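Local coordinates for protein pyruvate kinase 1 (Trypanosoma brucei brucei, PDB 4HYW) that catalyses the last step of glycolysis, the transfer of the phosphoryl group of phosphoenolpyruvate to ADP, which yields pyruvate and ATP, at residues Ser238-His243 / Asn257-Ala262; Phe213-Glu218 / Asn242-Gln247. One frame throughout, in Å; residues are numbered along the deposited sequence.

Overall arrangement
Interaction 1 joins neighbouring barrel strands 235-240 and 258-262; interaction 2 packs the loop between strand 208-211 and helix 217-227 against the short helix 243-247. Both lie in the (α/β)8 barrel, toward the C-terminal ends of these strands. Along the chain the order is 213-218, then 238-243 and 242-247, which share Asn242 and His243, then 257-262. Their centres lie about 8 Å apart, and they meet where Lys239 O is 3.3 Å from Ile214 N and where CG2 of Ile240 packs on Gly245. Three successive barrel strands thus end side by side next to the magnesium site, the third running straight into helix 263-269.

Interaction 1: residues Ser238-His243 / Asn257-Ala262; sequences SKIENH and NGIMVA. With MG (magnesium ion), chain C.
Ser238 and Ile240 pair with the strand of Ile259 and Met260 in parallel register, as successive strands of the (α/β)8 (TIM) barrel do. The ladder is tight along its middle: Ser238 N donates to Gly258 O, Met260 N to Ser238 O at 2.8 Å, and Ile240 N to Met260 O at 3.0 Å, the last almost straight in line with the carbonyl. Beyond it the strands part, and Ala262 N reaches Ile240 O only weakly, at 3.4 Å.

On the face toward the surrounding helices, CG1 of Ile240 rests on CG2 of Ile259 at 3.9 Å, and helices 249-255 and 274-289 cover the pair. On the face lining the barrel interior, Lys239 and Met260 run side by side. Met260 runs out extended through chi1 (180°) and chi2 (-158°), which lays its SD alongside the lysine chain, 3.8 Å from CG of Lys239. A bend at chi3 (80°) of Lys239 turns the ammonium group toward OD1 of Asp84 and OG of Ser212, to which NZ is hydrogen-bonded, near a bound potassium ion.

The looser, water-bearing side begins at Glu241, past the strand end, where CG touches the methyl of Ala262. The extended chain of Glu241 delivers the carboxylate to the magnesium ion, which Asp265 and four waters also bind. The long salt bridge from Lys239 and a weak bond from Phe213 N both go to the second oxygen and probably help to orient the group. Metal and water share the carboxylate: OE1 binds magnesium at 2.3 Å, while OE2 accepts a hydrogen bond from a metal-bound water at 2.8 Å.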
ATOM      1  N   SER A 238      18.974 -25.150  15.368  1.00 31.22           N
ATOM      2  CA  SER A 238      18.306 -26.398  15.023  1.00 32.39           C
ATOM      3  C   SER A 238      18.285 -26.627  13.518  1.00 32.42           C
ATOM      4  O   SER A 238      17.935 -25.719  12.741  1.00 31.02           O
ATOM      5  CB  SER A 238      16.902 -26.436  15.590  1.00 31.84           C
ATOM      6  OG  SER A 238      16.962 -26.386  17.004  1.00 33.21           O
ATOM      7  N   LYS A 239      18.732 -27.816  13.115  1.00 32.01           N
ATOM      8  CA  LYS A 239      18.621 -28.265  11.736  1.00 33.17           C
ATOM      9  C   LYS A 239      17.241 -28.844  11.426  1.00 32.51           C
ATOM     10  O   LYS A 239      16.831 -29.854  11.996  1.00 32.65           O
ATOM     11  CB  LYS A 239      19.713 -29.296  11.427  1.00 34.61           C
ATOM     12  CG  LYS A 239      21.110 -28.720  11.556  1.00 36.73           C
ATOM     13  CD  LYS A 239      22.172 -29.796  11.618  1.00 40.07           C
ATOM     14  CE  LYS A 239      22.513 -30.358  10.242  1.00 38.59           C
ATOM     15  NZ  LYS A 239      23.264 -31.637  10.430  1.00 41.11           N
ATOM     16  N   ILE A 240      16.546 -28.222  10.487  1.00 31.42           N
ATOM     17  CA  ILE A 240      15.266 -28.742  10.028  1.00 31.52           C
ATOM     18  C   ILE A 240      15.479 -29.731   8.873  1.00 31.65           C
ATOM     19  O   ILE A 240      16.089 -29.396   7.883  1.00 30.28           O
ATOM     20  CB  ILE A 240      14.341 -27.599   9.576  1.00 30.23           C
ATOM     21  CG1 ILE A 240      14.179 -26.589  10.707  1.00 29.76           C
ATOM     22  CG2 ILE A 240      12.987 -28.144   9.134  1.00 30.23           C
ATOM     23  CD1 ILE A 240      13.656 -27.188  12.001  1.00 28.91           C
ATOM     24  N   GLU A 241      15.036 -30.973   9.055  1.00 33.66           N
ATOM     25  CA  GLU A 241      15.539 -32.080   8.236  1.00 34.51           C
ATOM     26  C   GLU A 241      14.443 -32.950   7.687  1.00 33.77           C
ATOM     27  O   GLU A 241      14.699 -33.764   6.821  1.00 33.77           O
ATOM     28  CB  GLU A 241      16.539 -32.943   9.027  1.00 36.77           C
ATOM     29  CG  GLU A 241      17.905 -32.310   9.176  1.00 39.28           C
ATOM     30  CD  GLU A 241      18.967 -33.302   9.598  1.00 43.30           C
ATOM     31  OE1 GLU A 241      18.875 -34.474   9.171  1.00 48.49           O
ATOM     32  OE2 GLU A 241      19.895 -32.917  10.357  1.00 42.15           O
ATOM     33  N   ASN A 242      13.225 -32.809   8.220  1.00 33.45           N
ATOM     34  CA  ASN A 242      12.102 -33.641   7.785  1.00 32.97           C
ATOM     35  C   ASN A 242      10.752 -32.952   7.955  1.00 32.54           C
ATOM     36  O   ASN A 242      10.690 -31.821   8.386  1.00 32.94           O
ATOM     37  CB  ASN A 242      12.137 -35.016   8.493  1.00 34.44           C
ATOM     38  CG  ASN A 242      11.496 -34.998   9.893  1.00 35.48           C
ATOM     39  OD1 ASN A 242      11.341 -33.934  10.536  1.00 34.76           O
ATOM     40  ND2 ASN A 242      11.182 -36.186  10.397  1.00 34.34           N
ATOM     41  N   HIS A 243       9.676 -33.633   7.612  1.00 32.80           N
ATOM     42  CA  HIS A 243       8.382 -33.000   7.547  1.00 34.44           C
ATOM     43  C   HIS A 243       7.945 -32.485   8.900  1.00 34.38           C
ATOM     44  O   HIS A 243       7.278 -31.454   8.999  1.00 33.22           O
ATOM     45  CB  HIS A 243       7.334 -33.957   6.955  1.00 37.36           C
ATOM     46  CG  HIS A 243       6.672 -34.852   7.994  1.00 45.13           C
ATOM     47  ND1 HIS A 243       7.290 -35.976   8.513  1.00 45.16           N
ATOM     48  CD2 HIS A 243       5.451 -34.714   8.697  1.00 45.83           C
ATOM     49  CE1 HIS A 243       6.485 -36.539   9.445  1.00 47.48           C
ATOM     50  NE2 HIS A 243       5.372 -35.760   9.579  1.00 50.13           N
ATOM     51  N   ASN A 257      18.013 -20.871  19.362  1.00 32.66           N
ATOM     52  CA  ASN A 257      18.642 -19.573  19.130  1.00 32.67           C
ATOM     53  C   ASN A 257      18.669 -19.233  17.632  1.00 32.46           C
ATOM     54  O   ASN A 257      18.971 -18.122  17.252  1.00 31.85           O
ATOM     55  CB  ASN A 257      20.071 -19.549  19.695  1.00 32.99           C
ATOM     56  CG  ASN A 257      20.137 -20.003  21.151  1.00 33.74           C
ATOM     57  OD1 ASN A 257      20.502 -21.141  21.443  1.00 36.96           O
ATOM     58  ND2 ASN A 257      19.829 -19.113  22.053  1.00 32.80           N
ATOM     59  N   GLY A 258      18.402 -20.230  16.792  1.00 32.88           N
ATOM     60  CA  GLY A 258      18.528 -20.075  15.347  1.00 31.09           C
ATOM     61  C   GLY A 258      18.159 -21.341  14.595  1.00 30.43           C
ATOM     62  O   GLY A 258      17.954 -22.400  15.200  1.00 30.36           O
ATOM     63  N   ILE A 259      18.089 -21.236  13.276  1.00 28.72           N
ATOM     64  CA  ILE A 259      17.691 -22.355  12.454  1.00 28.15           C
ATOM     65  C   ILE A 259      18.690 -22.582  11.312  1.00 28.31           C
ATOM     66  O   ILE A 259      19.233 -21.608  10.737  1.00 27.79           O
ATOM     67  CB  ILE A 259      16.319 -22.092  11.830  1.00 27.65           C
ATOM     68  CG1 ILE A 259      15.249 -21.938  12.920  1.00 27.33           C
ATOM     69  CG2 ILE A 259      16.000 -23.173  10.797  1.00 27.21           C
ATOM     70  CD1 ILE A 259      15.095 -23.152  13.826  1.00 27.81           C
ATOM     71  N   MET A 260      18.900 -23.842  10.951  1.00 28.45           N
ATOM     72  CA  MET A 260      19.557 -24.168   9.687  1.00 29.76           C
ATOM     73  C   MET A 260      18.619 -24.922   8.822  1.00 29.71           C
ATOM     74  O   MET A 260      17.989 -25.883   9.268  1.00 30.40           O
ATOM     75  CB  MET A 260      20.817 -25.028   9.885  1.00 31.57           C
ATOM     76  CG  MET A 260      21.492 -25.365   8.559  1.00 31.58           C
ATOM     77  SD  MET A 260      22.551 -26.831   8.639  1.00 37.33           S
ATOM     78  CE  MET A 260      23.809 -26.190   9.742  1.00 33.55           C
ATOM     79  N   VAL A 261      18.435 -24.442   7.606  1.00 29.12           N
ATOM     80  CA  VAL A 261      17.607 -25.149   6.675  1.00 28.99           C
ATOM     81  C   VAL A 261      18.507 -26.167   6.035  1.00 29.09           C
ATOM     82  O   VAL A 261      19.302 -25.822   5.167  1.00 28.40           O
ATOM     83  CB  VAL A 261      17.037 -24.225   5.559  1.00 28.83           C
ATOM     84  CG1 VAL A 261      16.091 -25.027   4.675  1.00 27.65           C
ATOM     85  CG2 VAL A 261      16.334 -22.996   6.162  1.00 27.94           C
ATOM     86  N   ALA A 262      18.470 -27.397   6.544  1.00 29.13           N
ATOM     87  CA  ALA A 262      19.415 -28.427   6.087  1.00 29.48           C
ATOM     88  C   ALA A 262      18.889 -29.103   4.836  1.00 29.41           C
ATOM     89  O   ALA A 262      18.292 -30.174   4.906  1.00 30.27           O
ATOM     90  CB  ALA A 262      19.666 -29.444   7.181  1.00 29.28           C
TER
HETATM   91 MG    MG C 501      20.208 -36.321   9.092  1.00 48.52          MG
HETATM   92  O   HOH W   1      21.689 -34.927   9.799  1.00 42.78           O
HETATM   93  O   HOH W   2      19.668 -36.597  11.105  1.00 58.51           O
HETATM   94  O   HOH W   3      18.912 -37.051   7.771  1.00 37.04           O
HETATM   95  O   HOH W   4      21.964 -37.098   8.153  1.00 48.24           O

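Interaction 2: residues Phe213-Glu218 / Asn242-Gln247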
ATOM      1  N   PHE A 213      18.576 -33.118  12.983  1.00 37.09           N
ATOM      2  CA  PHE A 213      17.341 -33.857  13.024  1.00 37.92           C
ATOM      3  C   PHE A 213      16.383 -33.410  14.145  1.00 37.39           C
ATOM      4  O   PHE A 213      15.709 -34.231  14.763  1.00 38.68           O
ATOM      5  CB  PHE A 213      17.637 -35.348  13.122  1.00 39.58           C
ATOM      6  CG  PHE A 213      16.545 -36.218  12.589  1.00 42.88           C
ATOM      7  CD1 PHE A 213      16.151 -36.133  11.260  1.00 44.95           C
ATOM      8  CD2 PHE A 213      15.974 -37.195  13.389  1.00 45.93           C
ATOM      9  CE1 PHE A 213      15.178 -36.987  10.742  1.00 46.24           C
ATOM     10  CE2 PHE A 213      14.981 -38.037  12.884  1.00 49.84           C
ATOM     11  CZ  PHE A 213      14.588 -37.935  11.559  1.00 46.69           C
ATOM     12  N   ILE A 214      16.235 -32.105  14.314  1.00 36.65           N
ATOM     13  CA  ILE A 214      15.245 -31.570  15.245  1.00 35.36           C
ATOM     14  C   ILE A 214      13.838 -31.596  14.681  1.00 36.66           C
ATOM     15  O   ILE A 214      13.550 -30.975  13.642  1.00 37.47           O
ATOM     16  CB  ILE A 214      15.577 -30.146  15.645  1.00 34.25           C
ATOM     17  CG1 ILE A 214      16.907 -30.117  16.412  1.00 33.98           C
ATOM     18  CG2 ILE A 214      14.437 -29.556  16.462  1.00 33.77           C
ATOM     19  CD1 ILE A 214      16.843 -30.767  17.780  1.00 33.78           C
ATOM     20  N   ARG A 215      12.932 -32.220  15.418  1.00 36.84           N
ATOM     21  CA  ARG A 215      11.565 -32.428  14.934  1.00 36.52           C
ATOM     22  C   ARG A 215      10.545 -31.738  15.819  1.00 35.42           C
ATOM     23  O   ARG A 215       9.405 -31.537  15.401  1.00 35.85           O
ATOM     24  CB  ARG A 215      11.254 -33.930  14.866  1.00 37.66           C
ATOM     25  CG  ARG A 215      12.167 -34.692  13.924  1.00 39.23           C
ATOM     26  CD  ARG A 215      12.527 -36.070  14.465  1.00 39.72           C
ATOM     27  NE  ARG A 215      13.703 -35.996  15.314  1.00 39.94           N
ATOM     28  CZ  ARG A 215      13.946 -36.811  16.333  1.00 39.80           C
ATOM     29  NH1 ARG A 215      13.115 -37.792  16.613  1.00 39.74           N
ATOM     30  NH2 ARG A 215      15.015 -36.630  17.083  1.00 40.25           N
ATOM     31  N   THR A 216      10.922 -31.469  17.077  1.00 34.69           N
ATOM     32  CA  THR A 216       9.995 -30.913  18.071  1.00 35.72           C
ATOM     33  C   THR A 216      10.719 -29.892  18.969  1.00 35.66           C
ATOM     34  O   THR A 216      11.913 -30.025  19.237  1.00 34.98           O
ATOM     35  CB  THR A 216       9.398 -32.031  18.991  1.00 36.97           C
ATOM     36  OG1 THR A 216      10.386 -32.442  19.945  1.00 40.49           O
ATOM     37  CG2 THR A 216       8.956 -33.229  18.194  1.00 35.49           C
ATOM     38  N   ALA A 217       9.978 -28.958  19.540  1.00 37.19           N
ATOM     39  CA  ALA A 217      10.571 -28.074  20.553  1.00 40.43           C
ATOM     40  C   ALA A 217      11.116 -28.874  21.760  1.00 44.37           C
ATOM     41  O   ALA A 217      12.172 -28.553  22.308  1.00 45.12           O
ATOM     42  CB  ALA A 217       9.565 -27.033  21.009  1.00 40.30           C
ATOM     43  N   GLU A 218      10.422 -29.952  22.121  1.00 46.98           N
ATOM     44  CA  GLU A 218      10.841 -30.790  23.233  1.00 48.39           C
ATOM     45  C   GLU A 218      12.266 -31.359  23.047  1.00 45.26           C
ATOM     46  O   GLU A 218      13.067 -31.335  23.968  1.00 45.87           O
ATOM     47  CB  GLU A 218       9.806 -31.895  23.490  1.00 55.17           C
ATOM     48  CG  GLU A 218      10.132 -32.845  24.645  1.00 69.52           C
ATOM     49  CD  GLU A 218      10.202 -32.150  26.004  1.00 83.03           C
ATOM     50  OE1 GLU A 218       9.712 -31.003  26.134  1.00 93.53           O
ATOM     51  OE2 GLU A 218      10.757 -32.756  26.949  1.00 89.23           O
ATOM     52  N   ASN A 242      13.225 -32.809   8.220  1.00 33.45           N
ATOM     53  CA  ASN A 242      12.102 -33.641   7.785  1.00 32.97           C
ATOM     54  C   ASN A 242      10.752 -32.952   7.955  1.00 32.54           C
ATOM     55  O   ASN A 242      10.690 -31.821   8.386  1.00 32.94           O
ATOM     56  CB  ASN A 242      12.137 -35.016   8.493  1.00 34.44           C
ATOM     57  CG  ASN A 242      11.496 -34.998   9.893  1.00 35.48           C
ATOM     58  OD1 ASN A 242      11.341 -33.934  10.536  1.00 34.76           O
ATOM     59  ND2 ASN A 242      11.182 -36.186  10.397  1.00 34.34           N
ATOM     60  N   HIS A 243       9.676 -33.633   7.612  1.00 32.80           N
ATOM     61  CA  HIS A 243       8.382 -33.000   7.547  1.00 34.44           C
ATOM     62  C   HIS A 243       7.945 -32.485   8.900  1.00 34.38           C
ATOM     63  O   HIS A 243       7.278 -31.454   8.999  1.00 33.22           O
ATOM     64  CB  HIS A 243       7.334 -33.957   6.955  1.00 37.36           C
ATOM     65  CG  HIS A 243       6.672 -34.852   7.994  1.00 45.13           C
ATOM     66  ND1 HIS A 243       7.290 -35.976   8.513  1.00 45.16           N
ATOM     67  CD2 HIS A 243       5.451 -34.714   8.697  1.00 45.83           C
ATOM     68  CE1 HIS A 243       6.485 -36.539   9.445  1.00 47.48           C
ATOM     69  NE2 HIS A 243       5.372 -35.760   9.579  1.00 50.13           N
ATOM     70  N   GLN A 244       8.318 -33.200   9.954  1.00 36.01           N
ATOM     71  CA  GLN A 244       7.987 -32.809  11.317  1.00 35.81           C
ATOM     72  C   GLN A 244       8.615 -31.476  11.664  1.00 35.11           C
ATOM     73  O   GLN A 244       7.980 -30.615  12.275  1.00 36.55           O
ATOM     74  CB  GLN A 244       8.575 -33.812  12.269  1.00 39.58           C
ATOM     75  CG  GLN A 244       7.655 -34.904  12.702  1.00 42.15           C
ATOM     76  CD  GLN A 244       8.388 -35.904  13.570  1.00 44.92           C
ATOM     77  OE1 GLN A 244       9.294 -36.670  13.082  1.00 40.57           O
ATOM     78  NE2 GLN A 244       8.088 -35.865  14.873  1.00 39.97           N
ATOM     79  N   GLY A 245       9.905 -31.356  11.370  1.00 34.52           N
ATOM     80  CA  GLY A 245      10.636 -30.140  11.609  1.00 33.20           C
ATOM     81  C   GLY A 245       9.940 -28.974  10.944  1.00 33.24           C
ATOM     82  O   GLY A 245       9.753 -27.914  11.559  1.00 33.22           O
ATOM     83  N   VAL A 246       9.472 -29.192   9.716  1.00 31.99           N
ATOM     84  CA  VAL A 246       8.792 -28.131   8.983  1.00 32.07           C
ATOM     85  C   VAL A 246       7.434 -27.830   9.607  1.00 32.37           C
ATOM     86  O   VAL A 246       7.037 -26.677   9.728  1.00 30.54           O
ATOM     87  CB  VAL A 246       8.632 -28.474   7.496  1.00 30.63           C
ATOM     88  CG1 VAL A 246       7.721 -27.460   6.809  1.00 29.82           C
ATOM     89  CG2 VAL A 246       9.992 -28.525   6.836  1.00 29.79           C
ATOM     90  N   GLN A 247       6.757 -28.865  10.067  1.00 33.09           N
ATOM     91  CA  GLN A 247       5.423 -28.679  10.575  1.00 35.02           C
ATOM     92  C   GLN A 247       5.451 -27.971  11.934  1.00 35.08           C
ATOM     93  O   GLN A 247       4.609 -27.150  12.205  1.00 33.54           O
ATOM     94  CB  GLN A 247       4.733 -30.017  10.702  1.00 39.77           C
ATOM     95  CG  GLN A 247       3.267 -29.917  11.015  1.00 47.57           C
ATOM     96  CD  GLN A 247       2.579 -31.247  10.838  1.00 58.97           C
ATOM     97  OE1 GLN A 247       2.762 -32.154  11.650  1.00 56.48           O
ATOM     98  NE2 GLN A 247       1.862 -31.411   9.707  1.00 61.50           N
TER
HETATM   99  O   HOH W   5      13.664 -32.055  11.192  0.67 23.57           O
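Arg215 and Gln244 meet mainly through van der Waals contact: CB of Arg215 lies 3.7 Å from CD of Gln244, and CD of Arg215 sits 3.6 Å from OE1 of Gln244. Asn242 adjoins them, its OD1 3.6 Å from CG of Arg215, while its ND2 approaches CZ of Phe213 obliquely at 4.0 Å. The backbones come close as well, with Ile214 O 3.6 Å from CA of Gly245.

Hydrogen bonds shape each side separately. Asn242 is the N-cap of helix 243-247: at chi1 84° its CG stands between the backbone N and carbonyl carbon, and OD1 accepts from Gly245 N at 3.1 Å. Its ND2 donates weakly to Gln244 OE1. Such loops after the barrel strands make up the catalytic end of a TIM barrel, and here the capped turn follows directly on the metal ligand Glu241. Across from it, Arg215 NE donates to Phe213 O at 2.7 Å, with the oxygen in the guanidinium plane, while CE2 of Phe213 lies above one guanidinium face, displaced toward its rim. The terminal nitrogens of Arg215 bond to carbonyls of Val185, Leu187 and Pro188.

Water spans the gap, donating to Ile214 O at 2.7 Å and to Asn242 OD1.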